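Local coordinates for protein mannose-6-phosphate isomerase (PDB 2QH5) that probably makes GDP-mannose from mannose 1-phosphate and GTP through its N-terminal nucleotidyltransferase domain, the part present here of a longer type 2 mannose-6-phosphate isomerase, at residues V143-P148 with F184-G189; H114-L119 with L262-S267. All coordinates share one frame; numbering follows the deposited sequence.

Interaction 1: residues V143-P148 with F184-G189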
loop_
_atom_site.group_PDB
_atom_site.type_symbol
_atom_site.label_atom_id
_atom_site.label_comp_id
_atom_site.label_asym_id
_atom_site.label_seq_id
_atom_site.Cartn_x
_atom_site.Cartn_y
_atom_site.Cartn_z
ATOM N N VAL A 143 2.475 -2.568 14.255
ATOM C CA VAL A 143 3.194 -1.553 15.017
ATOM C C VAL A 143 2.613 -1.524 16.426
ATOM O O VAL A 143 1.395 -1.429 16.603
ATOM C CB VAL A 143 3.116 -0.154 14.347
ATOM C CG1 VAL A 143 3.551 0.950 15.307
ATOM C CG2 VAL A 143 3.971 -0.119 13.088
ATOM N N SER A 144 3.498 -1.628 17.417
ATOM C CA SER A 144 3.112 -1.718 18.825
ATOM C C SER A 144 2.448 -0.447 19.333
ATOM O O SER A 144 3.023 0.641 19.279
ATOM C CB SER A 144 4.323 -2.077 19.688
ATOM O OG SER A 144 5.500 -1.474 19.180
ATOM N N ILE A 145 1.226 -0.616 19.824
ATOM C CA ILE A 145 0.382 0.481 20.280
ATOM C C ILE A 145 0.911 1.156 21.545
ATOM O O ILE A 145 1.258 0.485 22.520
ATOM C CB ILE A 145 -1.048 -0.035 20.574
ATOM C CG1 ILE A 145 -1.598 -0.821 19.381
ATOM C CG2 ILE A 145 -1.973 1.113 20.962
ATOM C CD1 ILE A 145 -2.922 -1.511 19.650
ATOM N N ASP A 146 0.979 2.487 21.521
ATOM C CA ASP A 146 1.143 3.264 22.750
ATOM C C ASP A 146 -0.104 4.112 23.039
ATOM O O ASP A 146 -0.747 3.941 24.078
ATOM C CB ASP A 146 2.436 4.106 22.746
ATOM C CG ASP A 146 2.815 4.616 21.363
ATOM O OD1 ASP A 146 1.989 5.300 20.720
ATOM O OD2 ASP A 146 3.957 4.345 20.930
ATOM N N LYS A 147 -0.450 5.003 22.111
ATOM C CA LYS A 147 -1.640 5.844 22.248
ATOM C C LYS A 147 -2.791 5.324 21.382
ATOM O O LYS A 147 -2.744 5.426 20.156
ATOM C CB LYS A 147 -1.328 7.306 21.902
ATOM C CG LYS A 147 -0.531 8.067 22.966
ATOM C CD LYS A 147 0.982 7.982 22.749
ATOM C CE LYS A 147 1.416 8.686 21.463
ATOM N NZ LYS A 147 0.993 10.116 21.413
ATOM N N PRO A 148 -3.829 4.765 22.027
ATOM C CA PRO A 148 -4.965 4.150 21.332
ATOM C C PRO A 148 -5.939 5.129 20.648
ATOM O O PRO A 148 -6.937 5.537 21.252
ATOM C CB PRO A 148 -5.675 3.366 22.444
ATOM C CG PRO A 148 -5.277 4.031 23.711
ATOM C CD PRO A 148 -3.947 4.677 23.494
ATOM N N PHE A 184 -2.125 -6.773 20.615
ATOM C CA PHE A 184 -2.753 -5.927 19.603
ATOM C C PHE A 184 -1.761 -4.942 18.997
ATOM O O PHE A 184 -0.991 -4.296 19.715
ATOM C CB PHE A 184 -3.956 -5.186 20.182
ATOM C CG PHE A 184 -5.243 -5.937 20.045
ATOM C CD1 PHE A 184 -5.716 -6.723 21.084
ATOM C CD2 PHE A 184 -5.973 -5.874 18.863
ATOM C CE1 PHE A 184 -6.905 -7.428 20.955
ATOM C CE2 PHE A 184 -7.165 -6.571 18.724
ATOM C CZ PHE A 184 -7.634 -7.349 19.771
ATOM N N TYR A 185 -1.787 -4.843 17.671
ATOM C CA TYR A 185 -0.884 -3.969 16.929
ATOM C C TYR A 185 -1.670 -3.005 16.033
ATOM O O TYR A 185 -2.773 -3.318 15.574
ATOM C CB TYR A 185 0.068 -4.793 16.056
ATOM C CG TYR A 185 0.985 -5.764 16.777
ATOM C CD1 TYR A 185 2.347 -5.496 16.911
ATOM C CD2 TYR A 185 0.504 -6.969 17.283
ATOM C CE1 TYR A 185 3.198 -6.392 17.550
ATOM C CE2 TYR A 185 1.344 -7.866 17.932
ATOM C CZ TYR A 185 2.687 -7.574 18.059
ATOM O OH TYR A 185 3.512 -8.471 18.699
ATOM N N PHE A 186 -1.098 -1.827 15.793
ATOM C CA PHE A 186 -1.612 -0.921 14.770
ATOM C C PHE A 186 -1.249 -1.480 13.409
ATOM O O PHE A 186 -0.108 -1.888 13.179
ATOM C CB PHE A 186 -0.988 0.476 14.889
ATOM C CG PHE A 186 -1.582 1.334 15.975
ATOM C CD1 PHE A 186 -2.961 1.400 16.161
ATOM C CD2 PHE A 186 -0.755 2.107 16.789
ATOM C CE1 PHE A 186 -3.508 2.206 17.155
ATOM C CE2 PHE A 186 -1.292 2.913 17.784
ATOM C CZ PHE A 186 -2.673 2.965 17.966
ATOM N N ASN A 187 -2.218 -1.505 12.505
ATOM C CA ASN A 187 -1.917 -1.808 11.116
ATOM C C ASN A 187 -1.132 -0.660 10.481
ATOM O O ASN A 187 -1.552 0.498 10.531
ATOM C CB ASN A 187 -3.194 -2.091 10.329
ATOM C CG ASN A 187 -2.924 -2.323 8.861
ATOM O OD1 ASN A 187 -1.859 -2.825 8.481
ATOM N ND2 ASN A 187 -3.877 -1.942 8.020
ATOM N N SER A 188 0.009 -0.989 9.888
ATOM C CA SER A 188 0.888 0.018 9.315
ATOM C C SER A 188 0.298 0.602 8.044
ATOM O O SER A 188 0.621 1.723 7.662
ATOM C CB SER A 188 2.258 -0.577 9.008
ATOM O OG SER A 188 2.192 -1.416 7.871
ATOM N N GLY A 189 -0.571 -0.160 7.391
ATOM C CA GLY A 189 -1.120 0.244 6.106
ATOM C C GLY A 189 -0.259 -0.234 4.954
ATOM O O GLY A 189 -0.673 -0.138 3.808
#
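Val143 and Phe186 face each other as an antiparallel hydrogen-bonded pair: Phe186 N donates a hydrogen bond to Val143 O at 2.7 Å, and Val143 N donates one to Phe186 O at 2.9 Å. The two bonds tie the end of strand 138-144 to strand 184-194. Val143 and Phe186 project to the same face of the sheet, Val143 CB lying 4.2 Å from Phe186 CB, and a beta-branched valine suits this extended backbone. From Ile145 on, the chain bends round the Phe186 ring. The Ile145 side chain crosses that of Phe186 at about a right angle: its CG1 sits 3.9 Å from the ring centroid, only 5° off the normal, a CH-pi contact over the centre of one face. With CG1 anti to its own carbonyl carbon (chi1 -52°), one branch covers the ring centre while CG2 reaches its rim, 3.6 Å from Phe186 CZ. The same CG1 branch carries CD1 on to Phe184, where Ile145 CD1 packs 3.9 Å from Phe184 CB. At the ring's edge, Lys147 O lies in the ring plane 3.3 Å from Phe186 CZ, placing a carbonyl oxygen beside the slightly positive rim hydrogens. Lys147 N is held by Asp146 OD1 on its anti lone pair. Tyr154 of the neighbouring strand meets the Phe186 ring edge-to-face, extending this aromatic cluster. Farther along the second segment, Asn187 OD1 accepts from Gly189 N in an Asx turn, where the chain rounds a corner with positive phi at the glycine. The whole is an antiparallel strand pair whose outgoing loop folds back over an aromatic side chain, within the mixed central sheet of a GT-A type nucleotidyltransferase domain.

Interaction 2: residues H114-L119 with L262-S267; sequences HLIKDL and LNAKWS
Trp266 drives the edge of its indole against the face of His114, an edge-to-face pair with planes at 67° and Trp266 NE1 3.3 Å above the centre of the imidazole. The torsions steer them together: Trp266 CG is anti to the backbone N (chi1 176°), while His114 swings its ring beside its own N. Farther along the indole edge, Ile116 CG1 packs 4.0 Å from Trp266 CD1, and its other branch, CG2, rests 3.9 Å from the small Ala264 CB. The small alanine is consistent with the close backbone approach, Asp118 CA lying 4.5 Å from Ala264 CA. Ala264 O takes a firm bond from Asp118 N at 3.0 Å and a weak one from Lys117 N, so one carbonyl holds two successive amides just before the helix. Asp118 is the N-cap of helix 119-134, its OD2 bonded to Ala121 N. Lys117 bends at chi2 and chi3 so that CE lies 3.8 Å from Lys265 CB, the aliphatic parts crossing. Leu115 and Ser267 form one antiparallel bridge, Ser267 N to Leu115 O at 2.8 Å. This is a loop-to-loop junction, with a single beta bridge and a capped helix start, in the GT-A type domain.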
loop_
_atom_site.group_PDB
_atom_site.type_symbol
_atom_site.label_atom_id
_atom_site.label_comp_id
_atom_site.label_asym_id
_atom_site.label_seq_id
_atom_site.Cartn_x
_atom_site.Cartn_y
_atom_site.Cartn_z
ATOM N N HIS A 114 4.780 8.039 5.147
ATOM C CA HIS A 114 5.387 7.279 6.231
ATOM C C HIS A 114 6.799 7.743 6.533
ATOM O O HIS A 114 7.600 7.982 5.621
ATOM C CB HIS A 114 5.430 5.787 5.890
ATOM C CG HIS A 114 4.147 5.061 6.156
ATOM N ND1 HIS A 114 3.904 3.791 5.678
ATOM C CD2 HIS A 114 3.037 5.426 6.841
ATOM C CE1 HIS A 114 2.704 3.401 6.069
ATOM N NE2 HIS A 114 2.155 4.376 6.771
ATOM N N LEU A 115 7.098 7.854 7.823
ATOM C CA LEU A 115 8.455 8.110 8.279
ATOM C C LEU A 115 8.984 6.854 8.972
ATOM O O LEU A 115 8.401 6.365 9.945
ATOM C CB LEU A 115 8.496 9.310 9.227
ATOM C CG LEU A 115 9.655 10.310 9.119
ATOM C CD1 LEU A 115 9.589 11.284 10.294
ATOM C CD2 LEU A 115 11.039 9.647 9.034
ATOM N N ILE A 116 10.081 6.329 8.439
ATOM C CA ILE A 116 10.722 5.144 8.977
ATOM C C ILE A 116 12.213 5.446 9.061
ATOM O O ILE A 116 12.867 5.679 8.042
ATOM C CB ILE A 116 10.422 3.895 8.109
ATOM C CG1 ILE A 116 8.990 3.414 8.365
ATOM C CG2 ILE A 116 11.398 2.761 8.412
ATOM C CD1 ILE A 116 8.343 2.705 7.199
ATOM N N LYS A 117 12.731 5.463 10.288
ATOM C CA LYS A 117 14.106 5.882 10.545
ATOM C C LYS A 117 15.111 4.730 10.617
ATOM O O LYS A 117 16.196 4.818 10.039
ATOM C CB LYS A 117 14.171 6.760 11.795
ATOM C CG LYS A 117 13.814 8.213 11.520
ATOM C CD LYS A 117 13.166 8.877 12.723
ATOM C CE LYS A 117 11.713 8.443 12.874
ATOM N NZ LYS A 117 11.066 9.036 14.078
ATOM N N ASP A 118 14.756 3.654 11.318
ATOM C CA ASP A 118 15.606 2.465 11.332
ATOM C C ASP A 118 15.407 1.705 10.027
ATOM O O ASP A 118 14.455 0.944 9.880
ATOM C CB ASP A 118 15.305 1.575 12.545
ATOM C CG ASP A 118 16.421 0.572 12.834
ATOM O OD1 ASP A 118 16.782 0.426 14.021
ATOM O OD2 ASP A 118 16.940 -0.070 11.891
ATOM N N LEU A 119 16.317 1.924 9.084
ATOM C CA LEU A 119 16.197 1.360 7.746
ATOM C C LEU A 119 16.633 -0.104 7.683
ATOM O O LEU A 119 16.262 -0.830 6.760
ATOM C CB LEU A 119 16.982 2.214 6.745
ATOM C CG LEU A 119 16.664 2.037 5.255
ATOM C CD1 LEU A 119 16.412 3.382 4.578
ATOM C CD2 LEU A 119 17.764 1.245 4.544
ATOM N N LEU A 262 6.823 -4.233 12.825
ATOM C CA LEU A 262 7.632 -3.089 12.416
ATOM C C LEU A 262 8.172 -2.341 13.628
ATOM O O LEU A 262 7.456 -1.569 14.276
ATOM C CB LEU A 262 6.851 -2.138 11.501
ATOM C CG LEU A 262 7.066 -2.278 9.991
ATOM C CD1 LEU A 262 6.133 -1.354 9.230
ATOM C CD2 LEU A 262 8.512 -1.994 9.608
ATOM N N ASN A 263 9.440 -2.596 13.935
ATOM C CA ASN A 263 10.134 -1.907 15.012
ATOM C C ASN A 263 11.217 -1.037 14.392
ATOM O O ASN A 263 12.403 -1.372 14.442
ATOM C CB ASN A 263 10.745 -2.918 15.989
ATOM C CG ASN A 263 9.904 -4.180 16.128
ATOM O OD1 ASN A 263 8.686 -4.115 16.294
ATOM N ND2 ASN A 263 10.558 -5.336 16.060
ATOM N N ALA A 264 10.797 0.073 13.791
ATOM C CA ALA A 264 11.705 0.899 13.000
ATOM C C ALA A 264 11.480 2.406 13.168
ATOM O O ALA A 264 11.927 3.196 12.333
ATOM C CB ALA A 264 11.619 0.500 11.526
ATOM N N LYS A 265 10.814 2.785 14.261
ATOM C CA LYS A 265 10.377 4.170 14.517
ATOM C C LYS A 265 9.411 4.680 13.445
ATOM O O LYS A 265 9.635 5.721 12.818
ATOM C CB LYS A 265 11.560 5.130 14.712
ATOM C CG LYS A 265 12.031 5.245 16.149
ATOM C CD LYS A 265 12.960 6.434 16.323
ATOM C CE LYS A 265 13.246 6.700 17.791
ATOM N NZ LYS A 265 14.069 7.928 17.966
ATOM N N TRP A 266 8.336 3.923 13.257
ATOM C CA TRP A 266 7.310 4.219 12.267
ATOM C C TRP A 266 6.423 5.386 12.706
ATOM O O TRP A 266 5.883 5.388 13.818
ATOM C CB TRP A 266 6.472 2.959 12.034
ATOM C CG TRP A 266 5.303 3.121 11.108
ATOM C CD1 TRP A 266 5.305 2.965 9.751
ATOM C CD2 TRP A 266 3.950 3.433 11.475
ATOM N NE1 TRP A 266 4.041 3.173 9.250
ATOM C CE2 TRP A 266 3.191 3.462 10.286
ATOM C CE3 TRP A 266 3.310 3.699 12.691
ATOM C CZ2 TRP A 266 1.824 3.746 10.278
ATOM C CZ3 TRP A 266 1.952 3.981 12.681
ATOM C CH2 TRP A 266 1.226 4.001 11.482
ATOM N N SER A 267 6.282 6.375 11.826
ATOM C CA SER A 267 5.442 7.540 12.103
ATOM C C SER A 267 4.367 7.756 11.036
ATOM O O SER A 267 4.535 7.366 9.877
ATOM C CB SER A 267 6.296 8.802 12.262
ATOM O OG SER A 267 6.982 8.801 13.500
#

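How the interactions relate
Interaction 1 starts from the sheet, pairing strands 138-144 and 184-194, and continues into the loop after the first, while interaction 2 joins two loops, one leading into helix 119-134 and the other following strand 257-261. Both are partly buried, with exposed lysines at their margins. Aromatic rings serve both, but in different ways: in interaction 1 an aliphatic chain covers a phenyl face, whereas in interaction 2 an indole edge meets an imidazole. Interaction 1 lies within the chain loop that interaction 2 closes, and their centres are about 13 Å apart. They meet directly, Val143 CG1 packing 3.8 Å from Trp266 CE3 and Val143 CG2 against Leu262, so the valine joins sheet and loop.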